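Local coordinates for 14-3-3 protein (Cryptosporidium parvum, PDB 3EFZ) that probably binds phosphoserine-containing partner proteins as a dimeric adaptor of the 14-3-3 family, and so probably takes part in cell signalling, at residues Ile204-Leu209 against Met217-Arg222; Asp150-Lys155 against Asn165-Gln170; Leu194-Ile199 against Glu239-Leu244; Gly43-Val48 against Arg74-Arg79. One frame throughout, in Å; residues are numbered along the deposited sequence.

The four contacts illustrate how a helical adaptor assembles a predicted phosphoserine pocket from arginines on separate helices, each helix held by its own packing contacts. Contacts 2 and 4 carry the two arginines predicted to meet phosphoserine: Arg153 NH1 lies 3.5 Å from Arg79 NH2, a pairing that suits an anion site. Contact 1 adjoins contact 2, with Ile204 CG2 3.8 Å from Arg153 NH1. It also shares helix 193-207 with contact 3, where Phe219 CE1 comes within 3.9 Å of Ile199 O. Contacts 2 and 3 have centres about 22 Å apart, on opposite sides of the chain's centre. Contact 4 is the one that also reaches the second subunit.

Contact 1: residues Ile204-Leu209 against Met217-Arg222; sequences ILKYDL and MKFANR
Lys206 lays the end of its chain across the ring of Phe219, so that one residue makes both a CH-pi and a cation-pi contact with the same face. Lys206 CE stands almost directly above the middle of the ring, 3.6 Å from the Phe219 centroid and 12° off the ring normal. The charged Lys206 NZ sits a little further out, 4.3 Å from the Phe219 centroid, yet still over the face. The lysine chain is extended up to CD and then bent about the CD-CE bond (chi4 -81°), leaving both CE and NZ over the face. The two side chains meet at about a right angle. Phe219 CG, anti to the backbone N (chi1 -171°), carries the ring toward the lysine. Tyr202 extends the cluster: it too makes a cation-pi contact with Lys206, and its ring packs edge-to-face with Phe219. The tip of Arg222 approaches the same ammonium group without touching it, Arg222 NH2 being 5.9 Å from Lys206 NZ; the like charges would probably disfavour a closer approach.

A second aromatic contact lies beside the first. Met217 SD comes up to the edge of the Tyr207 ring, near its plane, 4.0 Å from Tyr207 CD1. Met217 also packs on Trp255 of helix 239-256. The C-terminal part of helix 193-207 is thus joined to helix 213-228, the next in the chain, by two recognised motifs side by side: a cation-pi contact over a ring face and a Met-aromatic contact at a ring edge.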
# COMPACT_ATOMS: atom_id res chain seq x y z
N ILE B 204 12.19 -10.82 -15.71
CA ILE B 204 11.51 -9.54 -15.96
C ILE B 204 12.51 -8.41 -16.29
O ILE B 204 12.28 -7.62 -17.24
CB ILE B 204 10.57 -9.15 -14.79
CG1 ILE B 204 9.42 -10.15 -14.65
CG2 ILE B 204 10.02 -7.73 -14.98
CD1 ILE B 204 8.64 -10.02 -13.34
N LEU B 205 13.61 -8.36 -15.53
CA LEU B 205 14.68 -7.39 -15.78
C LEU B 205 15.27 -7.55 -17.17
O LEU B 205 15.48 -6.55 -17.87
CB LEU B 205 15.79 -7.52 -14.73
CG LEU B 205 16.97 -6.53 -14.75
CD1 LEU B 205 16.54 -5.13 -14.29
CD2 LEU B 205 18.10 -7.07 -13.87
N LYS B 206 15.53 -8.81 -17.56
CA LYS B 206 16.07 -9.14 -18.87
C LYS B 206 15.12 -8.78 -20.00
O LYS B 206 15.54 -8.20 -21.01
CB LYS B 206 16.40 -10.64 -18.97
CG LYS B 206 17.57 -11.13 -18.12
CD LYS B 206 17.61 -12.65 -18.14
CE LYS B 206 18.65 -13.19 -17.17
NZ LYS B 206 20.04 -13.17 -17.71
N TYR B 207 13.85 -9.15 -19.83
CA TYR B 207 12.83 -8.89 -20.83
C TYR B 207 12.64 -7.39 -21.03
O TYR B 207 12.82 -6.89 -22.13
CB TYR B 207 11.51 -9.57 -20.45
CG TYR B 207 10.41 -9.48 -21.50
CD1 TYR B 207 10.10 -10.57 -22.32
CD2 TYR B 207 9.68 -8.30 -21.66
CE1 TYR B 207 9.08 -10.48 -23.27
CE2 TYR B 207 8.67 -8.20 -22.62
CZ TYR B 207 8.38 -9.29 -23.42
OH TYR B 207 7.38 -9.18 -24.36
N ASP B 208 12.30 -6.67 -19.96
CA ASP B 208 11.95 -5.27 -20.10
C ASP B 208 13.20 -4.38 -20.14
O ASP B 208 13.67 -4.03 -21.24
CB ASP B 208 10.96 -4.85 -19.00
CG ASP B 208 10.30 -3.51 -19.28
OD1 ASP B 208 10.67 -2.86 -20.28
OD2 ASP B 208 9.40 -3.11 -18.49
N LEU B 209 13.75 -4.07 -18.96
CA LEU B 209 14.86 -3.12 -18.81
C LEU B 209 16.11 -3.39 -19.65
O LEU B 209 16.73 -2.46 -20.16
CB LEU B 209 15.25 -2.98 -17.33
CG LEU B 209 14.46 -2.08 -16.37
CD1 LEU B 209 14.09 -0.74 -17.01
CD2 LEU B 209 13.23 -2.80 -15.81
N MET B 217 13.49 -15.29 -22.34
CA MET B 217 12.69 -16.50 -22.49
C MET B 217 13.51 -17.78 -22.46
O MET B 217 13.06 -18.77 -21.89
CB MET B 217 11.77 -16.41 -23.70
CG MET B 217 10.32 -16.07 -23.34
SD MET B 217 9.99 -14.54 -22.41
CE MET B 217 9.93 -15.04 -20.69
N LYS B 218 14.71 -17.76 -23.04
CA LYS B 218 15.65 -18.87 -22.89
C LYS B 218 16.02 -19.09 -21.42
O LYS B 218 16.10 -20.23 -20.96
CB LYS B 218 16.92 -18.61 -23.71
CG LYS B 218 16.78 -18.89 -25.18
CD LYS B 218 18.05 -18.53 -25.93
CE LYS B 218 17.86 -18.67 -27.43
NZ LYS B 218 18.96 -18.00 -28.18
N PHE B 219 16.22 -18.00 -20.69
CA PHE B 219 16.55 -18.04 -19.27
C PHE B 219 15.42 -18.71 -18.49
O PHE B 219 15.66 -19.59 -17.65
CB PHE B 219 16.85 -16.62 -18.74
CG PHE B 219 17.39 -16.59 -17.33
CD1 PHE B 219 16.58 -16.20 -16.27
CD2 PHE B 219 18.72 -16.95 -17.07
CE1 PHE B 219 17.07 -16.16 -14.94
CE2 PHE B 219 19.22 -16.92 -15.74
CZ PHE B 219 18.39 -16.53 -14.68
N ALA B 220 14.19 -18.29 -18.79
CA ALA B 220 12.98 -18.86 -18.19
C ALA B 220 12.76 -20.32 -18.57
O ALA B 220 12.46 -21.13 -17.69
CB ALA B 220 11.75 -18.02 -18.56
N ASN B 221 12.91 -20.64 -19.86
CA ASN B 221 12.84 -22.02 -20.36
C ASN B 221 13.81 -22.93 -19.62
O ASN B 221 13.43 -23.99 -19.14
CB ASN B 221 13.16 -22.07 -21.86
CG ASN B 221 11.91 -22.04 -22.74
OD1 ASN B 221 10.78 -22.20 -22.26
ND2 ASN B 221 12.10 -21.86 -24.05
N ARG B 222 15.07 -22.51 -19.55
CA ARG B 222 16.12 -23.22 -18.83
C ARG B 222 15.74 -23.64 -17.41
O ARG B 222 15.98 -24.77 -17.01
CB ARG B 222 17.35 -22.32 -18.71
CG ARG B 222 18.47 -22.71 -19.57
CD ARG B 222 19.72 -22.32 -18.86
NE ARG B 222 20.08 -20.93 -19.04
CZ ARG B 222 20.70 -20.20 -18.12
NH1 ARG B 222 21.00 -20.72 -16.93
NH2 ARG B 222 21.01 -18.94 -18.39

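Contact 2: residues Asp150-Lys155 against Asn165-Gln170; sequences DLMRYK and NQCIKQ
Asp150 OD1, on the helix whose Met152 and Lys155 pack against Cys167, is gripped by Asn201 ND2, by Tyr175 OH and, through a weak bond of 3.3 Å, by Arg153 NH2. The last is a salt bridge in the plane of the guanidinium group. Tyr175 belongs to the same helix as Asn165-Gln170 and bonds Arg153 NE as well, which would limit how the guanidinium can turn.

Between the two segments themselves the contact is van der Waals packing, with two sulfur atoms prominent. Cys167 CB rests 3.6 Å from Met152 O, and such closeness of a side chain to the facing backbone fits an axis separation of only 8.0 Å. The thiol turns to Lys155, where Cys167 SG touches Lys155 CB at 3.7 Å; beyond that point the lysine runs on, extended, to a salt bridge with Glu122. Met152 bends at chi2 (-57°), which sets its sulfur over the face of the Gln170 amide, Met152 SD being 3.8 Å from Gln170 OE1. Nearer the backbones, Met152 CG meets Gln170 CB at 3.9 Å.

The segments run at 164° to one another, nearly antiparallel, as in a helical hairpin closed by a short connection. In this hairpin of the 14-3-3 fold, Arg153 leaves its backbone on the side away from Asn165-Gln170 and lies at the predicted phosphoserine site.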
# COMPACT_ATOMS: atom_id res chain seq x y z
N ASP B 150 14.91 -6.21 -6.79
CA ASP B 150 13.60 -5.63 -7.14
C ASP B 150 13.57 -4.11 -7.02
O ASP B 150 13.10 -3.43 -7.93
CB ASP B 150 12.46 -6.22 -6.29
CG ASP B 150 12.28 -7.72 -6.47
OD1 ASP B 150 12.67 -8.29 -7.50
OD2 ASP B 150 11.73 -8.33 -5.56
N LEU B 151 14.02 -3.58 -5.89
CA LEU B 151 14.07 -2.12 -5.66
C LEU B 151 15.00 -1.37 -6.62
O LEU B 151 14.68 -0.27 -7.03
CB LEU B 151 14.44 -1.79 -4.21
CG LEU B 151 13.47 -2.19 -3.08
CD1 LEU B 151 14.11 -1.83 -1.78
CD2 LEU B 151 12.08 -1.55 -3.21
N MET B 152 16.14 -1.96 -6.95
CA MET B 152 16.98 -1.41 -8.02
C MET B 152 16.28 -1.38 -9.40
O MET B 152 16.42 -0.41 -10.16
CB MET B 152 18.30 -2.17 -8.10
CG MET B 152 19.29 -1.78 -7.02
SD MET B 152 19.65 -0.01 -7.03
CE MET B 152 19.64 0.26 -5.27
N ARG B 153 15.55 -2.45 -9.70
CA ARG B 153 14.74 -2.57 -10.93
C ARG B 153 13.69 -1.46 -10.98
O ARG B 153 13.43 -0.89 -12.05
CB ARG B 153 14.09 -3.97 -11.04
CG ARG B 153 13.08 -4.16 -12.19
CD ARG B 153 12.81 -5.67 -12.50
NE ARG B 153 12.30 -6.39 -11.32
CZ ARG B 153 11.02 -6.45 -10.96
NH1 ARG B 153 10.09 -5.84 -11.71
NH2 ARG B 153 10.66 -7.11 -9.86
N TYR B 154 13.09 -1.16 -9.82
CA TYR B 154 12.12 -0.07 -9.74
C TYR B 154 12.74 1.29 -10.03
O TYR B 154 12.11 2.11 -10.68
CB TYR B 154 11.44 -0.02 -8.37
CG TYR B 154 10.60 -1.23 -7.97
CD1 TYR B 154 10.25 -2.24 -8.89
CD2 TYR B 154 10.12 -1.34 -6.67
CE1 TYR B 154 9.47 -3.33 -8.49
CE2 TYR B 154 9.32 -2.39 -6.26
CZ TYR B 154 9.02 -3.39 -7.16
OH TYR B 154 8.22 -4.40 -6.68
N LYS B 155 13.95 1.52 -9.52
CA LYS B 155 14.64 2.82 -9.70
C LYS B 155 14.97 2.97 -11.17
O LYS B 155 14.82 4.06 -11.74
CB LYS B 155 15.93 2.92 -8.87
CG LYS B 155 15.80 2.86 -7.34
CD LYS B 155 17.13 3.26 -6.68
CE LYS B 155 17.08 3.08 -5.18
NZ LYS B 155 18.30 3.62 -4.47
N ASN B 165 21.16 2.86 -16.27
CA ASN B 165 22.06 1.75 -16.55
C ASN B 165 22.81 1.23 -15.32
O ASN B 165 23.01 0.03 -15.18
CB ASN B 165 23.04 2.10 -17.67
CG ASN B 165 22.36 2.12 -19.05
OD1 ASN B 165 21.28 1.54 -19.25
ND2 ASN B 165 23.00 2.78 -20.01
N GLN B 166 23.19 2.14 -14.43
CA GLN B 166 23.84 1.75 -13.17
C GLN B 166 22.88 1.00 -12.28
O GLN B 166 23.27 0.06 -11.62
CB GLN B 166 24.41 2.96 -12.41
CG GLN B 166 25.45 3.81 -13.13
CD GLN B 166 25.55 5.21 -12.52
OE1 GLN B 166 25.78 6.20 -13.23
NE2 GLN B 166 25.34 5.29 -11.21
N CYS B 167 21.61 1.42 -12.22
CA CYS B 167 20.61 0.68 -11.44
C CYS B 167 20.34 -0.69 -12.03
O CYS B 167 20.13 -1.65 -11.29
CB CYS B 167 19.28 1.45 -11.27
SG CYS B 167 19.41 2.89 -10.20
N ILE B 168 20.32 -0.79 -13.36
CA ILE B 168 20.14 -2.10 -14.00
C ILE B 168 21.33 -2.99 -13.66
O ILE B 168 21.16 -4.16 -13.30
CB ILE B 168 19.93 -1.98 -15.53
CG1 ILE B 168 18.57 -1.34 -15.83
CG2 ILE B 168 20.01 -3.37 -16.19
CD1 ILE B 168 18.47 -0.70 -17.19
N LYS B 169 22.54 -2.43 -13.74
CA LYS B 169 23.74 -3.18 -13.37
C LYS B 169 23.71 -3.65 -11.91
O LYS B 169 24.01 -4.81 -11.66
CB LYS B 169 25.03 -2.41 -13.67
CG LYS B 169 26.25 -3.30 -13.45
CD LYS B 169 27.56 -2.64 -13.76
CE LYS B 169 28.71 -3.62 -13.39
NZ LYS B 169 28.57 -4.12 -11.97
N GLN B 170 23.32 -2.78 -10.97
CA GLN B 170 23.17 -3.17 -9.55
C GLN B 170 22.10 -4.22 -9.34
O GLN B 170 22.24 -5.05 -8.45
CB GLN B 170 22.86 -1.97 -8.63
CG GLN B 170 23.97 -0.93 -8.43
CD GLN B 170 23.53 0.23 -7.52
OE1 GLN B 170 23.33 0.05 -6.31
NE2 GLN B 170 23.39 1.42 -8.09

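Contact 3: residues Leu194-Ile199 against Glu239-Leu244; sequences LYLATI and ENTEKL
Apolar contacts carry the meeting of Leu196 and Ala197 with Thr241 and Leu244. Leu196 uses two different parts of its side chain. Leu196 CD1 reaches Thr241 CG2 at 3.5 Å, the two side chains crossing obliquely, while Leu196 CB lies 3.9 Å from Leu244 CD1. That same methyl also leans on the neighbouring backbone, with Leu244 CD1 3.6 Å from Ala197 N and 4.1 Å from Ala197 CB. Leu244 CD2 completes the fit at 4.0 Å from Ala197 CA. The small alanine thus lets a leucine methyl settle against main-chain atoms of helix 193-207.

A polar bond flanks this packing. Thr241 splits its branches between two tasks: CG2, anti to the backbone N, meets Leu196, whereas OG1, placed beside that N (chi1 -70°), hydrogen-bonds the carbonyl O of Ser191 just ahead of helix 193-207. The threonine therefore ties its helix to the start of the other as well as packing on it.

The axes of the two segments stand 9.3 Å apart and their directions differ by 21°, so the helices run nearly parallel. Helix 213-228 intervenes in the chain, and this side-by-side pairing of next-but-one helices belongs to the C-terminal part of the all-helical 14-3-3 fold.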
# COMPACT_ATOMS: atom_id res chain seq x y z
N LEU B 194 11.32 -19.59 -3.62
CA LEU B 194 12.16 -18.41 -3.51
C LEU B 194 13.13 -18.39 -4.70
O LEU B 194 13.32 -17.35 -5.32
CB LEU B 194 12.96 -18.42 -2.21
CG LEU B 194 13.99 -17.30 -1.98
CD1 LEU B 194 13.32 -15.93 -1.93
CD2 LEU B 194 14.76 -17.56 -0.72
N TYR B 195 13.74 -19.52 -4.99
CA TYR B 195 14.60 -19.62 -6.17
C TYR B 195 13.86 -19.21 -7.45
O TYR B 195 14.37 -18.42 -8.23
CB TYR B 195 15.18 -21.03 -6.33
CG TYR B 195 16.06 -21.15 -7.56
CD1 TYR B 195 17.34 -20.60 -7.57
CD2 TYR B 195 15.61 -21.80 -8.71
CE1 TYR B 195 18.15 -20.71 -8.71
CE2 TYR B 195 16.41 -21.92 -9.83
CZ TYR B 195 17.68 -21.37 -9.83
OH TYR B 195 18.49 -21.49 -10.94
N LEU B 196 12.65 -19.74 -7.64
CA LEU B 196 11.85 -19.45 -8.84
C LEU B 196 11.34 -18.01 -8.88
O LEU B 196 11.25 -17.42 -9.96
CB LEU B 196 10.70 -20.44 -9.00
CG LEU B 196 11.09 -21.88 -9.31
CD1 LEU B 196 9.89 -22.76 -9.14
CD2 LEU B 196 11.70 -22.03 -10.72
N ALA B 197 11.03 -17.45 -7.71
CA ALA B 197 10.62 -16.04 -7.64
C ALA B 197 11.77 -15.16 -8.06
O ALA B 197 11.58 -14.09 -8.65
CB ALA B 197 10.14 -15.66 -6.22
N THR B 198 12.98 -15.61 -7.74
CA THR B 198 14.18 -14.86 -8.09
C THR B 198 14.46 -14.94 -9.59
O THR B 198 14.76 -13.91 -10.21
CB THR B 198 15.40 -15.32 -7.25
OG1 THR B 198 15.00 -15.41 -5.87
CG2 THR B 198 16.54 -14.30 -7.38
N ILE B 199 14.36 -16.14 -10.15
CA ILE B 199 14.42 -16.37 -11.60
C ILE B 199 13.43 -15.46 -12.34
O ILE B 199 13.80 -14.84 -13.35
CB ILE B 199 14.14 -17.88 -11.94
CG1 ILE B 199 15.21 -18.80 -11.32
CG2 ILE B 199 13.96 -18.10 -13.48
CD1 ILE B 199 16.56 -18.85 -12.08
N GLU B 239 2.72 -25.36 -3.77
CA GLU B 239 1.73 -24.58 -4.50
C GLU B 239 2.37 -23.33 -5.12
O GLU B 239 2.09 -22.98 -6.27
CB GLU B 239 0.60 -24.21 -3.56
CG GLU B 239 -0.34 -23.17 -4.09
CD GLU B 239 -1.09 -22.48 -2.99
OE1 GLU B 239 -1.99 -23.13 -2.42
OE2 GLU B 239 -0.78 -21.30 -2.70
N ASN B 240 3.25 -22.68 -4.36
CA ASN B 240 3.95 -21.50 -4.86
C ASN B 240 4.94 -21.78 -5.97
O ASN B 240 5.12 -20.95 -6.85
CB ASN B 240 4.59 -20.70 -3.73
CG ASN B 240 3.62 -19.74 -3.09
OD1 ASN B 240 2.81 -19.11 -3.77
ND2 ASN B 240 3.69 -19.62 -1.77
N THR B 241 5.57 -22.96 -5.93
CA THR B 241 6.38 -23.42 -7.07
C THR B 241 5.51 -23.59 -8.31
O THR B 241 5.81 -23.04 -9.36
CB THR B 241 7.14 -24.72 -6.74
OG1 THR B 241 8.16 -24.42 -5.78
CG2 THR B 241 7.78 -25.32 -7.98
N GLU B 242 4.41 -24.33 -8.17
CA GLU B 242 3.52 -24.56 -9.30
C GLU B 242 2.91 -23.26 -9.85
O GLU B 242 2.77 -23.11 -11.06
CB GLU B 242 2.44 -25.61 -8.96
CG GLU B 242 2.99 -27.03 -8.72
CD GLU B 242 3.61 -27.73 -9.97
OE1 GLU B 242 4.20 -28.82 -9.80
OE2 GLU B 242 3.52 -27.19 -11.10
N LYS B 243 2.59 -22.32 -8.97
CA LYS B 243 2.17 -20.97 -9.41
C LYS B 243 3.25 -20.24 -10.21
O LYS B 243 2.94 -19.60 -11.23
CB LYS B 243 1.75 -20.12 -8.21
CG LYS B 243 0.35 -20.37 -7.69
CD LYS B 243 0.13 -19.52 -6.46
CE LYS B 243 -1.33 -19.12 -6.31
NZ LYS B 243 -2.07 -19.97 -5.33
N LEU B 244 4.50 -20.31 -9.76
CA LEU B 244 5.60 -19.61 -10.42
C LEU B 244 6.01 -20.28 -11.72
O LEU B 244 6.37 -19.60 -12.68
CB LEU B 244 6.81 -19.46 -9.50
CG LEU B 244 6.70 -18.44 -8.36
CD1 LEU B 244 7.68 -18.79 -7.25
CD2 LEU B 244 6.90 -16.99 -8.84

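Contact 4: residues Gly43-Val48 against Arg74-Arg79; sequences GNYKDV and RVTSIR
Tyr45 bridges from helix 32-54 to Thr76 and Ser77 by the length of its side chain, the nearest CA atoms, those of Tyr45 and Thr76, being 9.1 Å apart. From CB the chain turns with CG beside the backbone N (chi1 -75°), and this aims the ring's far end at the other helix. Of the ring carbons, CE1 comes to the methyl of the threonine, with Tyr45 CE1 4.0 Å from Thr76 CG2. On the other edge, Tyr45 CE2 lies 3.3 Å from Ser77 OG, which stands in the plane of the ring. The phenolic tip does most of the work: Tyr45 OH donates a hydrogen bond of 2.7 Å to Ser77 OG and also touches Thr76 CB at 3.6 Å. Thr76 turns its CB and CG2 to the tyrosine, while its OG1 bonds Arg72 O in its own helix.

Ser77 OG is a shared polar atom in a buried place. Besides the tyrosine it hydrogen-bonds Glu120 OE2 of the second subunit, whose Asp123 packs on Tyr45. One side chain thus joins an intramolecular helix contact to the subunit interface.

Two residues after Ser77 comes Arg79, salt-bridged to Glu157. The arrangement is that of a 14-3-3 dimer interface, in which helices 32-54 and 63-81 face the second subunit, the latter also carrying the predicted phosphoserine-binding Arg79.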
# COMPACT_ATOMS: atom_id res chain seq x y z
N GLY B 43 -1.16 -11.82 -0.59
CA GLY B 43 -0.29 -12.86 -0.04
C GLY B 43 1.19 -12.51 -0.14
O GLY B 43 1.96 -12.79 0.78
N ASN B 44 1.59 -11.90 -1.25
CA ASN B 44 2.96 -11.43 -1.40
C ASN B 44 3.42 -10.41 -0.34
O ASN B 44 4.51 -10.56 0.20
CB ASN B 44 3.23 -10.92 -2.82
CG ASN B 44 4.65 -10.43 -3.00
OD1 ASN B 44 4.87 -9.25 -3.28
ND2 ASN B 44 5.63 -11.32 -2.83
N TYR B 45 2.60 -9.38 -0.08
CA TYR B 45 2.87 -8.38 0.95
C TYR B 45 3.02 -9.07 2.28
O TYR B 45 4.02 -8.90 2.96
CB TYR B 45 1.77 -7.32 1.01
CG TYR B 45 1.78 -6.29 -0.11
CD1 TYR B 45 2.37 -6.57 -1.35
CD2 TYR B 45 1.17 -5.04 0.05
CE1 TYR B 45 2.35 -5.66 -2.39
CE2 TYR B 45 1.16 -4.10 -0.97
CZ TYR B 45 1.75 -4.42 -2.18
OH TYR B 45 1.72 -3.52 -3.20
N LYS B 46 2.04 -9.89 2.64
CA LYS B 46 2.14 -10.67 3.86
C LYS B 46 3.48 -11.37 3.97
O LYS B 46 4.16 -11.24 4.98
CB LYS B 46 1.00 -11.67 3.99
CG LYS B 46 1.04 -12.41 5.34
CD LYS B 46 -0.02 -13.49 5.42
CE LYS B 46 0.01 -14.17 6.76
NZ LYS B 46 -1.17 -15.05 6.90
N ASP B 47 3.86 -12.10 2.92
CA ASP B 47 5.10 -12.85 2.95
C ASP B 47 6.36 -12.02 3.14
O ASP B 47 7.30 -12.46 3.82
CB ASP B 47 5.23 -13.77 1.73
CG ASP B 47 6.24 -14.88 1.95
OD1 ASP B 47 6.05 -15.69 2.90
OD2 ASP B 47 7.25 -14.94 1.21
N VAL B 48 6.42 -10.84 2.50
CA VAL B 48 7.51 -9.90 2.70
C VAL B 48 7.66 -9.57 4.20
O VAL B 48 8.74 -9.73 4.78
CB VAL B 48 7.37 -8.61 1.86
CG1 VAL B 48 8.31 -7.50 2.36
CG2 VAL B 48 7.67 -8.90 0.41
N ARG B 74 4.59 -0.54 0.46
CA ARG B 74 4.21 0.79 0.00
C ARG B 74 4.74 1.15 -1.39
O ARG B 74 4.00 1.66 -2.23
CB ARG B 74 4.65 1.85 1.02
CG ARG B 74 4.85 3.27 0.46
CD ARG B 74 4.70 4.31 1.57
NE ARG B 74 5.18 5.64 1.17
CZ ARG B 74 4.42 6.63 0.70
NH1 ARG B 74 5.00 7.79 0.38
NH2 ARG B 74 3.10 6.49 0.56
N VAL B 75 6.04 0.95 -1.59
CA VAL B 75 6.74 1.29 -2.85
C VAL B 75 6.21 0.48 -4.04
O VAL B 75 6.10 0.98 -5.16
CB VAL B 75 8.29 1.10 -2.68
CG1 VAL B 75 8.96 0.88 -4.01
CG2 VAL B 75 8.91 2.28 -2.01
N THR B 76 5.88 -0.78 -3.79
CA THR B 76 5.19 -1.65 -4.74
C THR B 76 3.79 -1.10 -5.05
O THR B 76 3.37 -1.06 -6.22
CB THR B 76 5.12 -3.09 -4.21
OG1 THR B 76 6.44 -3.51 -3.86
CG2 THR B 76 4.59 -4.06 -5.25
N SER B 77 3.08 -0.64 -4.02
CA SER B 77 1.77 -0.03 -4.25
C SER B 77 1.88 1.30 -4.99
O SER B 77 1.03 1.58 -5.81
CB SER B 77 0.94 0.11 -2.97
OG SER B 77 0.65 -1.18 -2.42
N ILE B 78 2.89 2.12 -4.70
CA ILE B 78 3.08 3.40 -5.42
C ILE B 78 3.34 3.08 -6.89
O ILE B 78 2.72 3.65 -7.78
CB ILE B 78 4.20 4.27 -4.79
CG1 ILE B 78 3.84 4.67 -3.36
CG2 ILE B 78 4.43 5.51 -5.62
CD1 ILE B 78 5.03 5.17 -2.55
N ARG B 79 4.21 2.10 -7.15
CA ARG B 79 4.49 1.66 -8.51
C ARG B 79 3.24 1.12 -9.22
O ARG B 79 3.04 1.40 -10.40
CB ARG B 79 5.62 0.65 -8.51
CG ARG B 79 6.03 0.10 -9.87
CD ARG B 79 7.14 -0.86 -9.64
NE ARG B 79 7.56 -1.58 -10.84
CZ ARG B 79 7.17 -2.80 -11.16
NH1 ARG B 79 6.34 -3.47 -10.39
NH2 ARG B 79 7.65 -3.34 -12.28